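Local coordinates for nitrophorin Cim l NP (Cimex lectularius, PDB 2IMQ), which carries nitric oxide on a heme group in bed bug saliva and releases it into the victim during feeding, widening the blood vessels, at residues A[94-105]-A[117-128]. Numbering follows the deposited sequence.
Sequences HLDQNTLKNETI and GIVTSFTIYNKR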
loop_
_atom_site.group_PDB
_atom_site.type_symbol
_atom_site.label_atom_id
_atom_site.label_comp_id
_atom_site.label_asym_id
_atom_site.label_seq_id
_atom_site.Cartn_x
_atom_site.Cartn_y
_atom_site.Cartn_z
ATOM N N HIS A 94 13.282 18.215 4.088
ATOM C CA HIS A 94 12.948 18.381 2.676
ATOM C C HIS A 94 11.814 19.382 2.440
ATOM O O HIS A 94 11.510 19.728 1.296
ATOM C CB HIS A 94 12.545 17.022 2.115
ATOM C CG HIS A 94 13.630 16.004 2.176
ATOM N ND1 HIS A 94 14.926 16.257 1.779
ATOM C CD2 HIS A 94 13.598 14.703 2.536
ATOM C CE1 HIS A 94 15.646 15.158 1.897
ATOM N NE2 HIS A 94 14.854 14.195 2.338
ATOM N N LEU A 95 11.151 19.799 3.501
ATOM C CA LEU A 95 9.894 20.513 3.384
ATOM C C LEU A 95 10.096 22.024 3.210
ATOM O O LEU A 95 10.826 22.650 3.977
ATOM C CB LEU A 95 9.007 20.264 4.584
ATOM C CG LEU A 95 8.715 18.775 4.855
ATOM C CD1 LEU A 95 7.735 18.699 5.986
ATOM C CD2 LEU A 95 8.183 17.981 3.630
ATOM N N ASP A 96 9.481 22.565 2.159
ATOM C CA ASP A 96 9.360 24.033 1.971
ATOM C C ASP A 96 7.864 24.327 1.972
ATOM O O ASP A 96 7.131 23.984 1.021
ATOM C CB ASP A 96 10.040 24.492 0.685
ATOM C CG ASP A 96 9.915 26.025 0.456
ATOM O OD1 ASP A 96 9.264 26.707 1.268
ATOM O OD2 ASP A 96 10.422 26.613 -0.538
ATOM N N GLN A 97 7.371 24.904 3.056
ATOM C CA GLN A 97 5.938 25.140 3.193
ATOM C C GLN A 97 5.316 25.952 2.067
ATOM O O GLN A 97 4.111 25.849 1.816
ATOM C CB GLN A 97 5.634 25.816 4.513
ATOM C CG GLN A 97 4.156 26.180 4.704
ATOM C CD GLN A 97 3.782 26.517 6.138
ATOM O OE1 GLN A 97 4.510 27.254 6.836
ATOM N NE2 GLN A 97 2.615 26.020 6.578
ATOM N N ASN A 98 6.119 26.796 1.431
ATOM C CA ASN A 98 5.602 27.652 0.359
ATOM C C ASN A 98 5.239 26.905 -0.906
ATOM O O ASN A 98 4.419 27.384 -1.696
ATOM C CB ASN A 98 6.619 28.769 0.027
ATOM C CG ASN A 98 6.692 29.843 1.111
ATOM O OD1 ASN A 98 5.692 30.162 1.755
ATOM N ND2 ASN A 98 7.890 30.382 1.326
ATOM N N THR A 99 5.851 25.738 -1.103
ATOM C CA THR A 99 5.688 24.990 -2.347
ATOM C C THR A 99 5.135 23.590 -2.093
ATOM O O THR A 99 4.868 22.883 -3.040
ATOM C CB THR A 99 7.029 24.772 -3.057
ATOM O OG1 THR A 99 7.934 24.058 -2.189
ATOM C CG2 THR A 99 7.727 26.091 -3.432
ATOM N N LEU A 100 4.965 23.210 -0.844
ATOM C CA LEU A 100 4.584 21.803 -0.558
ATOM C C LEU A 100 3.238 21.424 -1.161
ATOM O O LEU A 100 3.042 20.314 -1.648
ATOM C CB LEU A 100 4.527 21.624 0.943
ATOM C CG LEU A 100 4.286 20.204 1.459
ATOM C CD1 LEU A 100 5.388 19.335 1.090
ATOM C CD2 LEU A 100 4.149 20.234 2.944
ATOM N N LYS A 101 2.275 22.317 -1.136
ATOM C CA LYS A 101 0.956 22.064 -1.711
ATOM C C LYS A 101 0.420 20.680 -1.268
ATOM O O LYS A 101 -0.006 19.827 -2.086
ATOM C CB LYS A 101 1.018 22.220 -3.240
ATOM C CG LYS A 101 1.355 23.652 -3.695
ATOM C CD LYS A 101 0.411 24.665 -3.122
ATOM C CE LYS A 101 0.887 26.102 -3.410
ATOM N NZ LYS A 101 0.616 26.971 -2.215
ATOM N N ASN A 102 0.397 20.490 0.033
ATOM C CA ASN A 102 -0.070 19.208 0.634
ATOM C C ASN A 102 -1.587 19.071 0.473
ATOM O O ASN A 102 -2.368 19.908 1.006
ATOM C CB ASN A 102 0.347 19.229 2.101
ATOM C CG ASN A 102 0.094 17.919 2.822
ATOM O OD1 ASN A 102 -0.092 16.872 2.214
ATOM N ND2 ASN A 102 0.083 17.978 4.139
ATOM N N GLU A 103 -2.048 18.025 -0.225
ATOM C CA GLU A 103 -3.464 17.874 -0.520
ATOM C C GLU A 103 -3.842 16.416 -0.436
ATOM O O GLU A 103 -3.080 15.563 -0.882
ATOM C CB GLU A 103 -3.758 18.381 -1.924
ATOM C CG GLU A 103 -3.600 19.886 -2.121
ATOM C CD GLU A 103 -4.449 20.702 -1.161
ATOM O OE1 GLU A 103 -3.996 21.792 -0.716
ATOM O OE2 GLU A 103 -5.574 20.279 -0.870
ATOM N N THR A 104 -5.022 16.157 0.096
ATOM C CA THR A 104 -5.583 14.793 0.142
ATOM C C THR A 104 -7.009 14.814 -0.349
ATOM O O THR A 104 -7.762 15.769 -0.071
ATOM C CB THR A 104 -5.566 14.279 1.572
ATOM O OG1 THR A 104 -4.215 14.014 1.962
ATOM C CG2 THR A 104 -6.249 12.921 1.698
ATOM N N ILE A 105 -7.387 13.826 -1.147
ATOM C CA ILE A 105 -8.760 13.594 -1.480
ATOM C C ILE A 105 -9.186 12.213 -0.995
ATOM O O ILE A 105 -8.376 11.289 -0.857
ATOM C CB ILE A 105 -9.026 13.696 -3.033
ATOM C CG1 ILE A 105 -8.328 12.572 -3.791
ATOM C CG2 ILE A 105 -8.696 15.132 -3.570
ATOM C CD1 ILE A 105 -9.065 12.141 -5.017
ATOM N N GLY A 117 -11.107 5.118 -2.102
ATOM C CA GLY A 117 -9.741 5.280 -1.829
ATOM C C GLY A 117 -9.403 6.658 -1.333
ATOM O O GLY A 117 -10.281 7.536 -1.145
ATOM N N ILE A 118 -8.118 6.839 -1.111
ATOM C CA ILE A 118 -7.496 8.091 -0.570
ATOM C C ILE A 118 -6.301 8.393 -1.407
ATOM O O ILE A 118 -5.502 7.485 -1.709
ATOM C CB ILE A 118 -7.058 7.892 0.863
ATOM C CG1 ILE A 118 -8.210 7.397 1.765
ATOM C CG2 ILE A 118 -6.462 9.223 1.475
ATOM C CD1 ILE A 118 -7.785 6.902 3.077
ATOM N N VAL A 119 -6.114 9.675 -1.761
ATOM C CA VAL A 119 -4.884 10.076 -2.388
ATOM C C VAL A 119 -4.292 11.257 -1.619
ATOM O O VAL A 119 -4.965 12.246 -1.459
ATOM C CB VAL A 119 -5.057 10.545 -3.854
ATOM C CG1 VAL A 119 -3.739 10.699 -4.489
ATOM C CG2 VAL A 119 -5.880 9.623 -4.631
ATOM N N THR A 120 -3.056 11.137 -1.206
ATOM C CA THR A 120 -2.316 12.245 -0.559
ATOM C C THR A 120 -1.160 12.586 -1.438
ATOM O O THR A 120 -0.366 11.730 -1.831
ATOM C CB THR A 120 -1.859 11.788 0.840
ATOM O OG1 THR A 120 -2.994 11.638 1.685
ATOM C CG2 THR A 120 -0.928 12.800 1.507
ATOM N N SER A 121 -1.016 13.896 -1.731
ATOM C CA SER A 121 -0.003 14.378 -2.632
ATOM C C SER A 121 0.723 15.589 -2.024
ATOM O O SER A 121 0.171 16.323 -1.251
ATOM C CB SER A 121 -0.616 14.828 -3.975
ATOM O OG SER A 121 -1.309 13.758 -4.612
ATOM N N PHE A 122 1.932 15.780 -2.448
ATOM C CA PHE A 122 2.801 16.895 -1.934
ATOM C C PHE A 122 3.994 17.059 -2.817
ATOM O O PHE A 122 4.389 16.165 -3.580
ATOM C CB PHE A 122 3.244 16.599 -0.485
ATOM C CG PHE A 122 4.179 15.419 -0.363
ATOM C CD1 PHE A 122 5.534 15.616 -0.387
ATOM C CD2 PHE A 122 3.688 14.100 -0.201
ATOM C CE1 PHE A 122 6.402 14.582 -0.305
ATOM C CE2 PHE A 122 4.573 13.032 -0.120
ATOM C CZ PHE A 122 5.920 13.266 -0.174
ATOM N N THR A 123 4.591 18.252 -2.737
ATOM C CA THR A 123 5.693 18.553 -3.595
ATOM C C THR A 123 6.918 18.877 -2.775
ATOM O O THR A 123 6.852 19.660 -1.833
ATOM C CB THR A 123 5.310 19.793 -4.436
ATOM O OG1 THR A 123 4.286 19.432 -5.380
ATOM C CG2 THR A 123 6.478 20.276 -5.249
ATOM N N ILE A 124 8.042 18.274 -3.144
ATOM C CA ILE A 124 9.345 18.616 -2.587
ATOM C C ILE A 124 10.323 18.739 -3.727
ATOM O O ILE A 124 10.307 17.955 -4.669
ATOM C CB ILE A 124 9.858 17.631 -1.462
ATOM C CG1 ILE A 124 9.851 16.176 -1.915
ATOM C CG2 ILE A 124 8.994 17.790 -0.255
ATOM C CD1 ILE A 124 10.512 15.229 -0.903
ATOM N N TYR A 125 11.165 19.776 -3.658
ATOM C CA TYR A 125 12.145 20.031 -4.691
ATOM C C TYR A 125 11.498 20.138 -6.066
ATOM O O TYR A 125 12.030 19.653 -7.076
ATOM C CB TYR A 125 13.244 18.986 -4.638
ATOM C CG TYR A 125 13.873 18.845 -3.268
ATOM C CD1 TYR A 125 13.683 17.704 -2.492
ATOM C CD2 TYR A 125 14.707 19.846 -2.751
ATOM C CE1 TYR A 125 14.258 17.572 -1.262
ATOM C CE2 TYR A 125 15.294 19.719 -1.501
ATOM C CZ TYR A 125 15.085 18.589 -0.761
ATOM O OH TYR A 125 15.693 18.459 0.468
ATOM N N ASN A 126 10.323 20.733 -6.075
ATOM C CA ASN A 126 9.559 20.930 -7.261
ATOM C C ASN A 126 9.137 19.654 -8.014
ATOM O O ASN A 126 8.821 19.709 -9.177
ATOM C CB ASN A 126 10.325 21.861 -8.198
ATOM C CG ASN A 126 9.430 22.535 -9.169
ATOM O OD1 ASN A 126 8.315 22.931 -8.818
ATOM N ND2 ASN A 126 9.880 22.638 -10.428
ATOM N N LYS A 127 9.107 18.527 -7.308
ATOM C CA LYS A 127 8.595 17.254 -7.824
ATOM C C LYS A 127 7.399 16.833 -7.006
ATOM O O LYS A 127 7.448 16.884 -5.777
ATOM C CB LYS A 127 9.670 16.189 -7.725
ATOM C CG LYS A 127 10.935 16.458 -8.483
ATOM C CD LYS A 127 10.701 16.547 -9.955
ATOM C CE LYS A 127 11.902 17.148 -10.687
ATOM N NZ LYS A 127 11.562 18.513 -11.144
ATOM N N ARG A 128 6.347 16.386 -7.701
ATOM C CA ARG A 128 5.092 16.044 -7.055
ATOM C C ARG A 128 4.968 14.555 -6.816
ATOM O O ARG A 128 5.113 13.778 -7.724
ATOM C CB ARG A 128 3.861 16.524 -7.812
ATOM C CG ARG A 128 2.593 16.438 -6.991
ATOM C CD ARG A 128 1.844 17.647 -6.973
ATOM N NE ARG A 128 0.656 17.662 -6.165
ATOM C CZ ARG A 128 0.523 18.283 -5.022
ATOM N NH1 ARG A 128 1.573 18.856 -4.432
ATOM N NH2 ARG A 128 -0.665 18.307 -4.427
HETATM O O HOH W 1 11.055 21.076 -1.060
HETATM O O HOH W 2 8.262 21.611 -0.374
HETATM O O HOH W 3 9.335 22.698 -4.341
HETATM O O HOH W 4 -3.926 14.211 -3.433
#
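R128 meets K101 O with the edge of its guanidinium, the oxygen lying in the plane of the group, while one face covers S121 C and F122 N. On the edge turned to the 94-105 segment, NH1 and NH2 converge end-on upon this single carbonyl, NH2 lying 2.9 Å from K101 O and nearly in line with that C=O. A further bond from NH1 to T123 OG1, 2.9 Å long, helps fix the rotation of the group; CG stands anti to the backbone N (chi1 -167°), and a bend at chi2 then brings the guanidinium to K101. The clamp sits just where the ladder loses its regularity. Beyond it, E103 and I105 make antiparallel hydrogen-bonded pairs with S121 and V119; before it, K101 takes a positive phi, and T123 N returns to L100 O at 2.8 Å. T104 and T120, a non-hydrogen-bonded pair, join their hydroxyls, OG1 to OG1 at 2.7 Å, on the face turned to the other sheet of the sandwich. L100 CD1 settles 3.8 Å from F122 CB on this same side, where the F122 ring packs on L76 and V88. At the far end, the type I' turn from I124 to K127 presents Y125, whose OH meets H94 ND1 at 2.7 Å in the plane of the imidazole; D38 takes the ring's NE2. This hairpin, 103-108 with 116-124, forms one margin of a sheet in the DNase I-like fold. Its chemistry implies that where strand pairing gives out, an arginine serves K101 O, probably polarising that carbonyl, and a water joins D96 N to T123 O, donating to the latter at 2.8 Å.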